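Local coordinates for protein maleylpyruvate isomerase (Ralstonia sp., PDB 2V6K) that catalyses the glutathione-dependent isomerisation of maleylpyruvate to fumarylpyruvate in naphthalene degradation, working as a homodimer of the zeta class of glutathione transferases, at residues K2-N7 with E29-H34; S11-R16 with L53-D58. All coordinates share one frame; numbering follows the deposited sequence.

Interaction 1. Residues K2-N7 with E29-H34; sequences KMKLYN and EYLAVH
Tyr6 and Leu31 form the close-packed part of this contact: Leu31 runs beside the phenol, pointing the same way, and brings its CD1 to 3.5 Å from CZ of Tyr6. That methyl approaches the ring obliquely, whereas CG2 of Val33 lies at the ring edge, near its plane, and 4.0 Å from CB of Tyr6. Phe45 and Leu48 of helix 43-48 also touch the Tyr6 side chain.

The backbones beneath are parallel strands, 4-7 and 29-32, whose axes come within 4.8 Å at 28°. Five backbone hydrogen bonds zigzag between segments 2-7 and 29-34, from Glu29 N to Met3 O at one end (2.8 Å) to Val33 N to Asn7 O at the other. All five are close to straight at the hydrogen. A CA-H...O contact from CA of Tyr6 to O of Leu31 (3.3 Å) adds to the pairing.

On the face that carries Leu5, Asn7 and Tyr30, the amide end of Asn7 sits over one face of the Tyr30 ring, the two planes 65° apart. Tyr30 takes chi1 -169°, CG opposite its own N, and its ring end thereby comes back to the neighbouring strand. Leu5 on this face is buried against Leu17 of helix 12-24.

The Lys2 end is looser. Lys2 is exposed and pairs with Glu29 in a salt bridge whose modelled separation is too short to be trusted. The Lys4 side chain lies alongside that of Glu29, pointing the same way, while its ammonium end leads away.

Parallel neighbours joined through helix 12-24 make a beta-alpha-beta unit, the opening element of the thioredoxin-like N-terminal domain of glutathione transferases.

Interaction 2. Residues S11-R16 with L53-D58; sequences SGTSHR and LVPALD. With TGG (gamma-glutamyl-S-(1,2-dicarboxyethyl)cysteinylglycine), chain C.
Backbone proximity between 11-16 and 53-58 is confined to one place, where the CA atoms of Ser14 and Pro55 stand 5.3 Å apart. Ser11 is the N-cap residue of helix 12-24, whose first turn faces the extended chain at Val54 and Pro55; the peptide bond between those two is cis. Beyond Pro55 the chain diverges from the helix as strand 56-58.

A single hydrogen bond joins the segments, from Thr13 OG1 to Val54 O (2.8 Å). Its donor is tilted 31° from the carbonyl plane and comes at 129° to the C=O bond. Thr13 places OG1 between its N and carbonyl carbon (chi1 52°), which turns the hydroxyl to Val54 and sets CG2 over one face of the Arg16 guanidinium. CD of Pro55 packs at 3.4 Å from the same Thr13 OG1. Ser14 OG meets CG2 of Val54 at 3.6 Å and is hydrogen-bonded to Ser11 OG, linking the first turn to its cap residue.

The bound glutathione conjugate spans both segments. Val54 O also accepts from NN2 of the ligand, an almost linear bond, and Val54 N donates to ligand OC2 at 2.8 Å; this two-way backbone pairing holds the cysteinyl part as a strand would. At the helix start Gly12 N donates to carboxylate oxygen OE2 of the dicarboxyethyl group (2.9 Å). Asp104 of the second subunit also bonds the ligand.

Val54 O is thus gripped by two donors, one from the helix and one from the ligand. Ser11 OG lies 3.2 Å from the ligand sulfur SG2, and a glutathione thiolate there would probably be stabilised by the hydroxyl and the positive end of the helix dipole.

Interactions 1 and 2 lie with their centres about 9 Å apart in the N-terminal domain, and their segments alternate along the chain: 2-7, 11-16, 29-34, 53-58. Strand 4-7 is the common element. It has parallel strand 29-32 on one side and antiparallel strand 56-58 on the other, where Tyr6 N lies 2.8 Å from Ala56 O, a probable hydrogen bond. Helix 12-24 leaves strand 4-7 and leads into strand 29-32, and CB of Asn7 packs on Ser14 OG at its first turn. The sheet pairing of interaction 1 therefore adjoins the glutathione-binding elements of interaction 2, combining the framework of the thioredoxin-like domain with its ligand site.

Interaction 1. Residues K2-N7 with E29-H34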
# COMPACT_ATOMS: atom_id res chain seq x y z
N LYS A 2 18.19 21.75 -4.31
CA LYS A 2 17.83 20.73 -5.30
C LYS A 2 17.39 19.42 -4.64
O LYS A 2 17.62 19.21 -3.44
CB LYS A 2 18.96 20.49 -6.32
CG LYS A 2 20.37 20.96 -5.90
CD LYS A 2 20.97 20.12 -4.78
CE LYS A 2 21.38 18.74 -5.26
NZ LYS A 2 21.80 17.92 -4.11
N MET A 3 16.76 18.55 -5.42
CA MET A 3 16.21 17.30 -4.89
C MET A 3 17.25 16.23 -4.62
O MET A 3 18.14 15.99 -5.44
CB MET A 3 15.10 16.77 -5.78
CG MET A 3 13.72 17.17 -5.30
SD MET A 3 12.37 16.73 -6.41
CE MET A 3 12.99 15.21 -7.12
N LYS A 4 17.11 15.59 -3.46
CA LYS A 4 18.03 14.55 -3.02
C LYS A 4 17.23 13.29 -2.75
O LYS A 4 16.28 13.30 -1.96
CB LYS A 4 18.76 14.98 -1.74
CG LYS A 4 19.66 16.20 -1.91
CD LYS A 4 20.18 16.70 -0.58
CE LYS A 4 20.94 18.01 -0.74
NZ LYS A 4 21.20 18.66 0.57
N LEU A 5 17.60 12.21 -3.44
CA LEU A 5 16.92 10.94 -3.29
C LEU A 5 17.72 9.99 -2.41
O LEU A 5 18.78 9.50 -2.82
CB LEU A 5 16.67 10.30 -4.66
CG LEU A 5 16.01 8.92 -4.63
CD1 LEU A 5 14.58 8.99 -4.11
CD2 LEU A 5 16.04 8.26 -6.00
N TYR A 6 17.22 9.75 -1.20
CA TYR A 6 17.84 8.80 -0.28
C TYR A 6 17.31 7.42 -0.63
O TYR A 6 16.12 7.16 -0.48
CB TYR A 6 17.50 9.15 1.16
CG TYR A 6 18.14 10.44 1.62
CD1 TYR A 6 19.41 10.43 2.19
CD2 TYR A 6 17.48 11.66 1.48
CE1 TYR A 6 20.01 11.61 2.61
CE2 TYR A 6 18.07 12.84 1.90
CZ TYR A 6 19.33 12.81 2.46
OH TYR A 6 19.93 13.98 2.88
N ASN A 7 18.18 6.56 -1.12
CA ASN A 7 17.74 5.29 -1.67
C ASN A 7 18.89 4.29 -1.80
O ASN A 7 20.00 4.56 -1.35
CB ASN A 7 16.98 5.51 -2.99
CG ASN A 7 17.88 5.81 -4.17
OD1 ASN A 7 18.78 6.66 -4.11
ND2 ASN A 7 17.62 5.12 -5.26
N GLU A 29 19.84 14.34 -6.95
CA GLU A 29 21.09 13.81 -6.43
C GLU A 29 20.82 12.45 -5.79
O GLU A 29 19.89 12.32 -4.99
CB GLU A 29 21.71 14.75 -5.39
CG GLU A 29 23.13 14.36 -4.97
CD GLU A 29 23.72 15.21 -3.86
OE1 GLU A 29 23.06 16.16 -3.38
OE2 GLU A 29 24.87 14.94 -3.46
N TYR A 30 21.62 11.46 -6.16
CA TYR A 30 21.49 10.11 -5.63
C TYR A 30 22.29 10.00 -4.34
O TYR A 30 23.52 10.11 -4.35
CB TYR A 30 22.01 9.10 -6.66
CG TYR A 30 21.72 7.64 -6.37
CD1 TYR A 30 20.76 6.96 -7.11
CD2 TYR A 30 22.42 6.94 -5.39
CE1 TYR A 30 20.49 5.62 -6.88
CE2 TYR A 30 22.15 5.59 -5.15
CZ TYR A 30 21.19 4.94 -5.90
OH TYR A 30 20.91 3.61 -5.69
N LEU A 31 21.58 9.80 -3.23
CA LEU A 31 22.24 9.63 -1.94
C LEU A 31 22.00 8.22 -1.44
O LEU A 31 20.90 7.86 -1.01
CB LEU A 31 21.76 10.68 -0.94
CG LEU A 31 22.17 12.13 -1.24
CD1 LEU A 31 21.62 13.06 -0.19
CD2 LEU A 31 23.68 12.29 -1.35
N ALA A 32 23.05 7.41 -1.52
CA ALA A 32 22.96 6.00 -1.18
C ALA A 32 22.83 5.82 0.32
O ALA A 32 23.57 6.42 1.10
CB ALA A 32 24.18 5.26 -1.68
N VAL A 33 21.86 5.00 0.71
CA VAL A 33 21.70 4.56 2.08
C VAL A 33 21.88 3.06 2.02
O VAL A 33 21.04 2.34 1.47
CB VAL A 33 20.31 4.95 2.63
CG1 VAL A 33 20.14 4.44 4.06
CG2 VAL A 33 20.11 6.46 2.58
N HIS A 34 23.00 2.58 2.56
CA HIS A 34 23.38 1.19 2.39
C HIS A 34 22.61 0.28 3.34
O HIS A 34 22.92 0.19 4.53
CB HIS A 34 24.89 1.00 2.56
CG HIS A 34 25.40 -0.26 1.94
ND1 HIS A 34 24.84 -1.49 2.20
CD2 HIS A 34 26.40 -0.48 1.06
CE1 HIS A 34 25.47 -2.42 1.50
NE2 HIS A 34 26.43 -1.82 0.80

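Interaction 2. Residues S11-R16 with L53-D58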
# COMPACT_ATOMS: atom_id res chain seq x y z
N SER A 11 16.74 -2.14 -4.30
CA SER A 11 15.59 -1.82 -3.48
C SER A 11 14.41 -1.59 -4.39
O SER A 11 14.45 -0.70 -5.25
CB SER A 11 15.87 -0.56 -2.67
OG SER A 11 14.67 0.04 -2.23
N GLY A 12 13.36 -2.38 -4.21
CA GLY A 12 12.17 -2.31 -5.06
C GLY A 12 11.47 -0.96 -5.01
O GLY A 12 11.09 -0.43 -6.04
N THR A 13 11.29 -0.42 -3.80
CA THR A 13 10.62 0.87 -3.66
C THR A 13 11.50 2.01 -4.17
O THR A 13 10.99 3.00 -4.68
CB THR A 13 10.21 1.16 -2.22
OG1 THR A 13 11.35 0.98 -1.38
CG2 THR A 13 9.09 0.22 -1.77
N SER A 14 12.82 1.87 -4.03
CA SER A 14 13.73 2.86 -4.61
C SER A 14 13.65 2.84 -6.13
O SER A 14 13.54 3.88 -6.77
CB SER A 14 15.17 2.57 -4.19
OG SER A 14 15.34 2.72 -2.79
N HIS A 15 13.71 1.64 -6.69
CA HIS A 15 13.60 1.39 -8.13
C HIS A 15 12.29 1.98 -8.67
O HIS A 15 12.30 2.69 -9.69
CB HIS A 15 13.69 -0.13 -8.32
CG HIS A 15 13.73 -0.61 -9.74
ND1 HIS A 15 13.77 -1.95 -10.04
CD2 HIS A 15 13.71 0.05 -10.92
CE1 HIS A 15 13.78 -2.10 -11.35
NE2 HIS A 15 13.75 -0.90 -11.91
N ARG A 16 11.19 1.70 -7.97
CA ARG A 16 9.86 2.23 -8.30
C ARG A 16 9.88 3.75 -8.45
O ARG A 16 9.39 4.30 -9.44
CB ARG A 16 8.90 1.78 -7.19
CG ARG A 16 7.43 2.15 -7.35
CD ARG A 16 6.72 2.00 -6.01
NE ARG A 16 6.69 0.61 -5.58
CZ ARG A 16 6.25 0.20 -4.39
NH1 ARG A 16 5.85 1.08 -3.48
NH2 ARG A 16 6.23 -1.10 -4.11
N LEU A 53 12.94 3.71 6.55
CA LEU A 53 12.87 2.92 5.32
C LEU A 53 13.21 3.81 4.14
O LEU A 53 13.17 5.04 4.25
CB LEU A 53 11.46 2.34 5.13
CG LEU A 53 10.92 1.43 6.25
CD1 LEU A 53 9.43 1.17 6.04
CD2 LEU A 53 11.70 0.12 6.33
N VAL A 54 13.56 3.19 3.02
CA VAL A 54 13.83 3.95 1.80
C VAL A 54 12.74 3.68 0.75
O VAL A 54 12.11 2.63 0.77
CB VAL A 54 15.25 3.68 1.22
CG1 VAL A 54 16.34 4.12 2.21
CG2 VAL A 54 15.43 2.21 0.82
N PRO A 55 12.51 4.64 -0.16
CA PRO A 55 13.19 5.92 -0.34
C PRO A 55 12.62 7.06 0.49
O PRO A 55 11.50 6.98 0.99
CB PRO A 55 12.97 6.20 -1.82
CG PRO A 55 11.58 5.67 -2.07
CD PRO A 55 11.50 4.42 -1.21
N ALA A 56 13.42 8.12 0.61
CA ALA A 56 12.95 9.42 1.07
C ALA A 56 13.45 10.44 0.06
O ALA A 56 14.55 10.30 -0.48
CB ALA A 56 13.47 9.73 2.46
N LEU A 57 12.64 11.46 -0.20
CA LEU A 57 12.98 12.46 -1.19
C LEU A 57 13.00 13.83 -0.54
O LEU A 57 11.95 14.35 -0.12
CB LEU A 57 11.98 12.41 -2.35
CG LEU A 57 12.25 13.34 -3.54
CD1 LEU A 57 13.54 12.96 -4.26
CD2 LEU A 57 11.08 13.31 -4.51
N ASP A 58 14.19 14.42 -0.44
CA ASP A 58 14.33 15.77 0.06
C ASP A 58 14.13 16.70 -1.13
O ASP A 58 14.92 16.68 -2.07
CB ASP A 58 15.71 15.97 0.70
CG ASP A 58 15.92 17.36 1.26
OD1 ASP A 58 15.05 18.24 1.09
OD2 ASP A 58 16.98 17.58 1.89
OC1 TGG C . 6.74 2.49 -0.56
CO1 TGG C . 7.26 2.93 0.48
OT1 TGG C . 8.04 3.90 0.51
CA1 TGG C . 6.91 2.25 1.77
NN1 TGG C . 5.51 1.83 1.76
CB1 TGG C . 7.77 1.01 1.99
CG1 TGG C . 9.24 1.38 2.15
CD1 TGG C . 10.12 0.25 2.65
OE1 TGG C . 9.54 -1.03 2.66
NN2 TGG C . 11.37 0.25 1.96
CA2 TGG C . 12.27 -0.88 1.94
CO2 TGG C . 13.04 -0.73 3.25
OC2 TGG C . 13.89 0.39 3.29
NN3 TGG C . 13.62 -1.93 3.75
CA3 TGG C . 14.56 -1.87 4.85
CO3 TGG C . 14.22 -2.93 5.87
OC3 TGG C . 13.24 -3.67 5.66
OT3 TGG C . 14.96 -3.00 6.87
CB2 TGG C . 13.02 -0.70 0.64
SG2 TGG C . 14.42 -1.73 0.41
CD2 TGG C . 13.92 -3.40 0.21
CE2 TGG C . 13.28 -3.59 -1.15
OE2 TGG C . 13.89 -4.21 -2.05
OF2 TGG C . 12.14 -3.11 -1.34
CF2 TGG C . 15.21 -4.20 0.38
CH2 TGG C . 15.02 -5.70 0.43
OI2 TGG C . 13.88 -6.15 0.63
OJ2 TGG C . 16.02 -6.42 0.26